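Local coordinates for embryonic developmental protein tofu-6 (Caenorhabditis elegans, PDB 7OCX) that probably acts in piRNA (21U-RNA) biogenesis as part of the PETISCO complex, and pairs with PID-3 through its RNA recognition motif domain, at residues 33-47 with 59-73. Residues are numbered along the deposited sequence; the frame is centred on the assembly and turned at random. Where two conformers were deposited one is given.
Sequences LFHVFQNFGKVSYCR and LGFVNMMSVADADEV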
ATOM      1  N   LEU C  33     -22.301  15.429   3.529  1.00 37.57           N
ATOM      2  CA  LEU C  33     -21.927  14.553   4.636  1.00 39.86           C
ATOM      3  C   LEU C  33     -20.469  14.128   4.525  1.00 36.97           C
ATOM      4  O   LEU C  33     -19.716  14.146   5.511  1.00 38.26           O
ATOM      5  CB  LEU C  33     -22.856  13.337   4.630  1.00 36.70           C
ATOM      6  CG  LEU C  33     -22.703  12.344   5.779  1.00 42.13           C
ATOM      7  CD1 LEU C  33     -22.923  13.014   7.120  1.00 42.74           C
ATOM      8  CD2 LEU C  33     -23.669  11.185   5.597  1.00 38.95           C
ATOM      9  N   PHE C  34     -20.053  13.732   3.325  1.00 37.80           N
ATOM     10  CA  PHE C  34     -18.655  13.380   3.104  1.00 38.26           C
ATOM     11  C   PHE C  34     -17.731  14.524   3.522  1.00 40.44           C
ATOM     12  O   PHE C  34     -16.708  14.305   4.185  1.00 35.73           O
ATOM     13  CB  PHE C  34     -18.461  13.005   1.628  1.00 35.01           C
ATOM     14  CG  PHE C  34     -17.033  13.026   1.182  1.00 33.99           C
ATOM     15  CD1 PHE C  34     -16.209  11.932   1.403  1.00 35.78           C
ATOM     16  CD2 PHE C  34     -16.519  14.143   0.540  1.00 37.86           C
ATOM     17  CE1 PHE C  34     -14.886  11.949   1.003  1.00 36.04           C
ATOM     18  CE2 PHE C  34     -15.199  14.179   0.144  1.00 43.62           C
ATOM     19  CZ  PHE C  34     -14.372  13.077   0.374  1.00 38.15           C
ATOM     20  N   HIS C  35     -18.083  15.758   3.140  1.00 40.29           N
ATOM     21  CA  HIS C  35     -17.184  16.883   3.407  1.00 43.87           C
ATOM     22  C   HIS C  35     -16.992  17.070   4.909  1.00 41.95           C
ATOM     23  O   HIS C  35     -15.895  17.401   5.371  1.00 42.88           O
ATOM     24  CB  HIS C  35     -17.696  18.200   2.800  1.00 38.97           C
ATOM     25  CG  HIS C  35     -17.641  18.266   1.300  1.00 47.94           C
ATOM     26  ND1 HIS C  35     -16.667  17.636   0.553  1.00 51.73           N
ATOM     27  CD2 HIS C  35     -18.389  18.974   0.416  1.00 57.95           C
ATOM     28  CE1 HIS C  35     -16.864  17.889  -0.731  1.00 46.44           C
ATOM     29  NE2 HIS C  35     -17.895  18.710  -0.842  1.00 56.77           N
ATOM     30  N   VAL C  36     -18.062  16.902   5.686  1.00 38.82           N
ATOM     31  CA  VAL C  36     -17.939  17.062   7.127  1.00 41.93           C
ATOM     32  C   VAL C  36     -16.968  16.044   7.699  1.00 40.94           C
ATOM     33  O   VAL C  36     -16.132  16.379   8.547  1.00 39.95           O
ATOM     34  CB  VAL C  36     -19.311  16.961   7.815  1.00 43.63           C
ATOM     35  CG1 VAL C  36     -19.116  16.799   9.327  1.00 47.76           C
ATOM     36  CG2 VAL C  36     -20.112  18.189   7.481  1.00 47.97           C
ATOM     37  N   PHE C  37     -17.077  14.782   7.266  1.00 39.66           N
ATOM     38  CA  PHE C  37     -16.244  13.742   7.856  1.00 33.96           C
ATOM     39  C   PHE C  37     -14.854  13.699   7.255  1.00 33.45           C
ATOM     40  O   PHE C  37     -13.905  13.297   7.936  1.00 40.21           O
ATOM     41  CB  PHE C  37     -16.960  12.394   7.772  1.00 36.46           C
ATOM     42  CG  PHE C  37     -17.995  12.262   8.824  1.00 39.01           C
ATOM     43  CD1 PHE C  37     -19.226  12.861   8.684  1.00 39.93           C
ATOM     44  CD2 PHE C  37     -17.680  11.640  10.025  1.00 41.13           C
ATOM     45  CE1 PHE C  37     -20.150  12.809   9.707  1.00 42.52           C
ATOM     46  CE2 PHE C  37     -18.607  11.570  11.042  1.00 42.61           C
ATOM     47  CZ  PHE C  37     -19.843  12.159  10.880  1.00 44.46           C
ATOM     48  N   GLN C  38     -14.684  14.167   6.029  1.00 35.60           N
ATOM     49  CA  GLN C  38     -13.347  14.233   5.467  1.00 38.78           C
ATOM     50  C   GLN C  38     -12.399  15.105   6.288  1.00 41.53           C
ATOM     51  O   GLN C  38     -11.178  14.928   6.210  1.00 41.98           O
ATOM     52  CB  GLN C  38     -13.407  14.776   4.048  1.00 42.62           C
ATOM     53  CG  GLN C  38     -12.344  14.230   3.173  1.00 45.83           C
ATOM     54  CD  GLN C  38     -12.035  15.177   2.042  1.00 49.82           C
ATOM     55  OE1 GLN C  38     -12.728  16.179   1.849  1.00 51.78           O
ATOM     56  NE2 GLN C  38     -10.985  14.877   1.293  1.00 48.46           N
ATOM     57  N   ASN C  39     -12.917  16.101   7.015  1.00 49.63           N
ATOM     58  CA  ASN C  39     -12.029  16.936   7.823  1.00 50.75           C
ATOM     59  C   ASN C  39     -11.315  16.156   8.918  1.00 52.38           C
ATOM     60  O   ASN C  39     -10.326  16.649   9.470  1.00 54.76           O
ATOM     61  CB  ASN C  39     -12.791  18.095   8.470  1.00 60.48           C
ATOM     62  CG  ASN C  39     -13.316  19.115   7.482  1.00 66.84           C
ATOM     63  OD1 ASN C  39     -12.674  19.424   6.474  1.00 71.73           O
ATOM     64  ND2 ASN C  39     -14.514  19.621   7.750  1.00 67.17           N
ATOM     65  N   PHE C  40     -11.810  14.975   9.272  1.00 45.17           N
ATOM     66  CA  PHE C  40     -11.228  14.144  10.320  1.00 49.36           C
ATOM     67  C   PHE C  40     -10.343  13.037   9.784  1.00 46.63           C
ATOM     68  O   PHE C  40      -9.630  12.398  10.571  1.00 49.22           O
ATOM     69  CB  PHE C  40     -12.348  13.542  11.174  1.00 49.03           C
ATOM     70  CG  PHE C  40     -13.250  14.574  11.766  1.00 56.11           C
ATOM     71  CD1 PHE C  40     -14.536  14.736  11.295  1.00 55.30           C
ATOM     72  CD2 PHE C  40     -12.803  15.395  12.793  1.00 63.95           C
ATOM     73  CE1 PHE C  40     -15.365  15.698  11.829  1.00 60.93           C
ATOM     74  CE2 PHE C  40     -13.629  16.358  13.338  1.00 66.90           C
ATOM     75  CZ  PHE C  40     -14.913  16.511  12.852  1.00 71.13           C
ATOM     76  N   GLY C  41     -10.368  12.793   8.489  1.00 39.61           N
ATOM     77  CA  GLY C  41      -9.563  11.740   7.909  1.00 36.83           C
ATOM     78  C   GLY C  41     -10.182  11.225   6.626  1.00 37.72           C
ATOM     79  O   GLY C  41     -11.203  11.721   6.151  1.00 36.08           O
ATOM     80  N   LYS C  42      -9.523  10.226   6.062  1.00 30.57           N
ATOM     81  CA  LYS C  42     -10.017   9.632   4.844  1.00 29.16           C
ATOM     82  C   LYS C  42     -11.322   8.887   5.118  1.00 33.55           C
ATOM     83  O   LYS C  42     -11.541   8.330   6.195  1.00 34.87           O
ATOM     84  CB  LYS C  42      -8.969   8.704   4.231  1.00 32.84           C
ATOM     85  CG  LYS C  42      -7.679   9.405   3.786  1.00 39.39           C
ATOM     86  CD  LYS C  42      -6.656   8.372   3.304  1.00 44.84           C
ATOM     87  CE  LYS C  42      -5.379   9.011   2.776  1.00 47.45           C
ATOM     88  NZ  LYS C  42      -4.623   9.683   3.820  1.00 51.81           N
ATOM     89  N   VAL C  43     -12.216   8.925   4.140  1.00 34.63           N
ATOM     90  CA  VAL C  43     -13.555   8.354   4.251  1.00 29.08           C
ATOM     91  C   VAL C  43     -13.680   7.184   3.294  1.00 33.73           C
ATOM     92  O   VAL C  43     -13.426   7.327   2.095  1.00 32.45           O
ATOM     93  CB  VAL C  43     -14.638   9.406   3.945  1.00 32.24           C
ATOM     94  CG1 VAL C  43     -16.023   8.778   3.988  1.00 31.64           C
ATOM     95  CG2 VAL C  43     -14.538  10.592   4.921  1.00 36.92           C
ATOM     96  N   SER C  44     -14.123   6.032   3.802  1.00 32.81           N
ATOM     97  CA  SER C  44     -14.292   4.874   2.932  0.51 31.73           C
ATOM     98  C   SER C  44     -15.663   4.811   2.280  1.00 33.37           C
ATOM     99  O   SER C  44     -15.779   4.413   1.115  1.00 33.47           O
ATOM    100  CB  SER C  44     -14.076   3.581   3.728  0.51 34.67           C
ATOM    101  OG  SER C  44     -14.489   2.462   2.971  0.51 35.75           O
ATOM    102  N   TYR C  45     -16.717   5.169   3.015  1.00 31.46           N
ATOM    103  CA  TYR C  45     -18.071   5.140   2.481  1.00 34.52           C
ATOM    104  C   TYR C  45     -18.945   6.144   3.207  1.00 33.70           C
ATOM    105  O   TYR C  45     -18.763   6.404   4.390  1.00 32.71           O
ATOM    106  CB  TYR C  45     -18.764   3.782   2.587  1.00 39.09           C
ATOM    107  CG  TYR C  45     -20.018   3.682   1.730  1.00 46.11           C
ATOM    108  CD1 TYR C  45     -20.052   4.232   0.446  1.00 47.08           C
ATOM    109  CD2 TYR C  45     -21.156   3.021   2.190  1.00 52.13           C
ATOM    110  CE1 TYR C  45     -21.187   4.145  -0.346  1.00 49.13           C
ATOM    111  CE2 TYR C  45     -22.294   2.919   1.399  1.00 53.58           C
ATOM    112  CZ  TYR C  45     -22.300   3.482   0.134  1.00 60.41           C
ATOM    113  OH  TYR C  45     -23.432   3.378  -0.643  1.00 79.73           O
ATOM    114  N   CYS C  46     -19.966   6.611   2.497  1.00 32.67           N
ATOM    115  CA  CYS C  46     -20.792   7.715   2.929  1.00 35.77           C
ATOM    116  C   CYS C  46     -22.137   7.618   2.228  1.00 37.28           C
ATOM    117  O   CYS C  46     -22.176   7.598   0.998  1.00 42.60           O
ATOM    118  CB  CYS C  46     -20.073   9.011   2.562  1.00 44.22           C
ATOM    119  SG  CYS C  46     -20.858  10.415   3.099  1.00 43.96           S
ATOM    120  N   ARG C  47     -23.234   7.585   2.987  1.00 37.99           N
ATOM    121  CA  ARG C  47     -24.525   7.547   2.322  1.00 43.79           C
ATOM    122  C   ARG C  47     -25.595   8.167   3.211  1.00 47.07           C
ATOM    123  O   ARG C  47     -25.563   8.049   4.437  1.00 39.18           O
ATOM    124  CB  ARG C  47     -24.902   6.101   1.931  1.00 53.62           C
ATOM    125  CG  ARG C  47     -26.237   5.944   1.187  1.00 62.81           C
ATOM    126  CD  ARG C  47     -26.274   6.595  -0.228  1.00 75.38           C
ATOM    127  NE  ARG C  47     -25.479   5.957  -1.280  1.00100.25           N
ATOM    128  CZ  ARG C  47     -24.325   6.406  -1.766  1.00 84.23           C
ATOM    129  NH1 ARG C  47     -23.721   7.480  -1.263  1.00 43.74           N
ATOM    130  NH2 ARG C  47     -23.771   5.774  -2.798  1.00 65.05           N
ATOM    131  N   LEU C  59     -31.075  10.779   7.660  1.00 48.24           N
ATOM    132  CA  LEU C  59     -30.332   9.730   8.355  1.00 51.19           C
ATOM    133  C   LEU C  59     -29.218   9.194   7.468  1.00 47.62           C
ATOM    134  O   LEU C  59     -29.401   9.040   6.255  1.00 46.87           O
ATOM    135  CB  LEU C  59     -31.232   8.568   8.740  1.00 52.95           C
ATOM    136  CG  LEU C  59     -32.159   8.758   9.937  1.00 61.34           C
ATOM    137  CD1 LEU C  59     -33.073   9.960   9.788  1.00 64.48           C
ATOM    138  CD2 LEU C  59     -32.941   7.456  10.101  1.00 66.33           C
ATOM    139  N   GLY C  60     -28.088   8.841   8.081  1.00 47.77           N
ATOM    140  CA  GLY C  60     -26.921   8.500   7.300  1.00 44.63           C
ATOM    141  C   GLY C  60     -25.995   7.508   7.966  1.00 42.69           C
ATOM    142  O   GLY C  60     -26.232   7.012   9.071  1.00 37.91           O
ATOM    143  N   PHE C  61     -24.920   7.229   7.245  1.00 39.22           N
ATOM    144  CA  PHE C  61     -23.940   6.230   7.623  1.00 38.87           C
ATOM    145  C   PHE C  61     -22.629   6.698   7.027  1.00 38.58           C
ATOM    146  O   PHE C  61     -22.589   7.146   5.879  1.00 37.34           O
ATOM    147  CB  PHE C  61     -24.319   4.865   7.083  1.00 35.29           C
ATOM    148  CG  PHE C  61     -23.279   3.857   7.263  1.00 52.36           C
ATOM    149  CD1 PHE C  61     -23.016   3.344   8.534  1.00 60.46           C
ATOM    150  CD2 PHE C  61     -22.574   3.386   6.184  1.00 53.10           C
ATOM    151  CE1 PHE C  61     -22.044   2.385   8.722  1.00 57.96           C
ATOM    152  CE2 PHE C  61     -21.640   2.426   6.361  1.00 57.14           C
ATOM    153  CZ  PHE C  61     -21.367   1.916   7.640  1.00 54.06           C
ATOM    154  N   VAL C  62     -21.575   6.646   7.824  1.00 35.01           N
ATOM    155  CA  VAL C  62     -20.239   7.021   7.387  1.00 32.76           C
ATOM    156  C   VAL C  62     -19.264   5.984   7.916  1.00 36.12           C
ATOM    157  O   VAL C  62     -19.320   5.640   9.097  1.00 39.61           O
ATOM    158  CB  VAL C  62     -19.828   8.416   7.894  1.00 37.88           C
ATOM    159  CG1 VAL C  62     -18.393   8.704   7.518  1.00 39.35           C
ATOM    160  CG2 VAL C  62     -20.713   9.450   7.301  1.00 41.14           C
ATOM    161  N   ASN C  63     -18.368   5.494   7.052  1.00 34.44           N
ATOM    162  CA  ASN C  63     -17.294   4.603   7.472  0.58 33.51           C
ATOM    163  C   ASN C  63     -15.980   5.312   7.162  1.00 35.39           C
ATOM    164  O   ASN C  63     -15.746   5.713   6.014  1.00 32.22           O
ATOM    165  CB  ASN C  63     -17.406   3.228   6.781  0.58 38.30           C
ATOM    166  CG  ASN C  63     -16.552   2.163   7.467  0.58 40.41           C
ATOM    167  OD1 ASN C  63     -16.966   1.616   8.495  0.58 40.52           O
ATOM    168  ND2 ASN C  63     -15.431   1.778   6.858  0.58 46.86           N
ATOM    169  N   MET C  64     -15.138   5.468   8.178  1.00 34.98           N
ATOM    170  CA  MET C  64     -13.834   6.047   7.933  1.00 36.46           C
ATOM    171  C   MET C  64     -12.898   4.994   7.352  1.00 31.97           C
ATOM    172  O   MET C  64     -13.143   3.788   7.425  1.00 34.60           O
ATOM    173  CB  MET C  64     -13.251   6.650   9.203  1.00 37.07           C
ATOM    174  CG  MET C  64     -14.106   7.692   9.907  1.00 37.17           C
ATOM    175  SD  MET C  64     -14.597   9.057   8.877  1.00 35.88           S
ATOM    176  CE  MET C  64     -13.048   9.979   8.771  1.00 39.07           C
ATOM    177  N   MET C  65     -11.823   5.466   6.733  1.00 31.58           N
ATOM    178  CA  MET C  65     -10.884   4.538   6.122  1.00 32.96           C
ATOM    179  C   MET C  65     -10.130   3.721   7.161  1.00 40.45           C
ATOM    180  O   MET C  65      -9.641   2.630   6.845  1.00 38.11           O
ATOM    181  CB  MET C  65      -9.897   5.300   5.241  1.00 33.53           C
ATOM    182  CG  MET C  65      -9.036   4.368   4.455  1.00 42.92           C
ATOM    183  SD  MET C  65      -9.781   3.604   3.023  1.00 56.20           S
ATOM    184  CE  MET C  65     -10.848   4.883   2.369  1.00 37.41           C
ATOM    185  N   SER C  66     -10.017   4.223   8.380  1.00 38.43           N
ATOM    186  CA  SER C  66      -9.256   3.523   9.402  1.00 38.05           C
ATOM    187  C   SER C  66      -9.821   3.865  10.767  1.00 38.81           C
ATOM    188  O   SER C  66     -10.498   4.878  10.945  1.00 36.57           O
ATOM    189  CB  SER C  66      -7.771   3.879   9.286  1.00 43.15           C
ATOM    190  OG  SER C  66      -7.526   5.186   9.777  1.00 40.63           O
ATOM    191  N   VAL C  67      -9.556   2.979  11.726  1.00 36.60           N
ATOM    192  CA  VAL C  67     -10.010   3.198  13.099  1.00 35.40           C
ATOM    193  C   VAL C  67      -9.390   4.474  13.649  1.00 40.28           C
ATOM    194  O   VAL C  67     -10.035   5.237  14.380  1.00 43.89           O
ATOM    195  CB  VAL C  67      -9.669   1.965  13.963  1.00 38.22           C
ATOM    196  CG1 VAL C  67      -9.914   2.218  15.440  1.00 46.64           C
ATOM    197  CG2 VAL C  67     -10.485   0.781  13.464  1.00 40.68           C
ATOM    198  N   ALA C  68      -8.140   4.744  13.268  1.00 39.01           N
ATOM    199  CA  ALA C  68      -7.483   5.978  13.680  1.00 46.17           C
ATOM    200  C   ALA C  68      -8.252   7.214  13.210  1.00 46.73           C
ATOM    201  O   ALA C  68      -8.388   8.180  13.968  1.00 55.89           O
ATOM    202  CB  ALA C  68      -6.044   5.990  13.160  1.00 52.94           C
ATOM    203  N   ASP C  69      -8.760   7.204  11.974  1.00 48.19           N
ATOM    204  CA  ASP C  69      -9.618   8.304  11.514  1.00 44.93           C
ATOM    205  C   ASP C  69     -10.898   8.383  12.336  1.00 49.58           C
ATOM    206  O   ASP C  69     -11.354   9.478  12.695  1.00 50.08           O
ATOM    207  CB  ASP C  69      -9.988   8.123  10.043  1.00 49.67           C
ATOM    208  CG  ASP C  69      -8.803   8.196   9.106  1.00 50.12           C
ATOM    209  OD1 ASP C  69      -7.834   8.911   9.426  1.00 47.52           O
ATOM    210  OD2 ASP C  69      -8.855   7.507   8.055  1.00 51.68           O
ATOM    211  N   ALA C  70     -11.528   7.230  12.585  1.00 42.64           N
ATOM    212  CA  ALA C  70     -12.759   7.189  13.366  1.00 42.72           C
ATOM    213  C   ALA C  70     -12.529   7.645  14.797  1.00 48.16           C
ATOM    214  O   ALA C  70     -13.424   8.241  15.409  1.00 49.32           O
ATOM    215  CB  ALA C  70     -13.334   5.773  13.360  1.00 40.87           C
ATOM    216  N   ASP C  71     -11.349   7.359  15.357  1.00 47.68           N
ATOM    217  CA  ASP C  71     -11.036   7.873  16.686  1.00 56.60           C
ATOM    218  C   ASP C  71     -10.899   9.397  16.674  1.00 54.65           C
ATOM    219  O   ASP C  71     -11.343  10.067  17.615  1.00 60.48           O
ATOM    220  CB  ASP C  71      -9.761   7.225  17.241  1.00 57.20           C
ATOM    221  CG  ASP C  71      -9.981   5.781  17.693  1.00 59.17           C
ATOM    222  OD1 ASP C  71     -11.152   5.380  17.880  1.00 56.08           O
ATOM    223  OD2 ASP C  71      -8.994   5.077  17.967  1.00 58.48           O
ATOM    224  N   GLU C  72     -10.289   9.966  15.620  1.00 59.66           N
ATOM    225  CA  GLU C  72     -10.217  11.428  15.523  1.00 64.98           C
ATOM    226  C   GLU C  72     -11.603  12.056  15.412  1.00 65.03           C
ATOM    227  O   GLU C  72     -11.798  13.201  15.833  1.00 69.03           O
ATOM    228  CB  GLU C  72      -9.352  11.872  14.335  1.00 68.30           C
ATOM    229  CG  GLU C  72      -7.899  11.384  14.344  1.00 80.25           C
ATOM    230  CD  GLU C  72      -6.909  12.458  14.812  1.00 99.99           C
ATOM    231  OE1 GLU C  72      -5.852  12.095  15.369  1.00 95.43           O
ATOM    232  OE2 GLU C  72      -7.170  13.664  14.596  1.00 95.00           O
ATOM    233  N   VAL C  73     -12.572  11.341  14.833  1.00 54.80           N
ATOM    234  CA  VAL C  73     -13.960  11.787  14.912  1.00 55.23           C
ATOM    235  C   VAL C  73     -14.451  11.732  16.350  1.00 61.57           C
ATOM    236  O   VAL C  73     -14.929  12.733  16.899  1.00 67.03           O
ATOM    237  CB  VAL C  73     -14.859  10.945  13.988  1.00 49.61           C
ATOM    238  CG1 VAL C  73     -16.324  11.225  14.276  1.00 50.39           C
ATOM    239  CG2 VAL C  73     -14.543  11.250  12.544  1.00 47.98           C
TER
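Phe61 trades backbone N-H and C=O with Arg47, both bonds 3.0 Å between N and O, and sets its ring edge to edge against Tyr45, Phe61 CE2 to Tyr45 CD2 4.2 Å. On the other sheet face Val62, beside Cys46, packs on the Phe37 ring. Its CG2 lies over one ring face, 4.2 Å from the centroid, and also touches Leu33, while CG1, anti to the backbone N (chi1 175°), reaches Phe37 CG. A serine in place of Phe37 would probably open a gap between helix and sheet and leave Val62 CG2 without its ring face. Next, Asn63 O takes two N-H groups, from Ser44 (2.8 Å) and Tyr45, the latter on a lone pair: a classic beta bulge in the edge hairpin of this RNA recognition motif, whose two helices pack on one face of the antiparallel sheet. The bulge's Ser44 O bonds to Asn55 and Gln58 of the PID-3 chain. Met64, bent at chi2 and chi3, brings SD obliquely beside Phe37 and tucks CE among the carbonyl oxygens of Phe37, Gly41 and Lys42. Met65 N donates to Lys42 O from above the carbonyl plane (2.9 Å, N-H...O 167°), and its CE rests on Ser44 CA. Asp69, its N capped by Ser66 OG, holds OD1 3.6 Å from Gly41 CA, where a CB would clash. Val73 wedges CG2 against Phe40 CB at 3.5 Å and CG1 against Phe37 CE2.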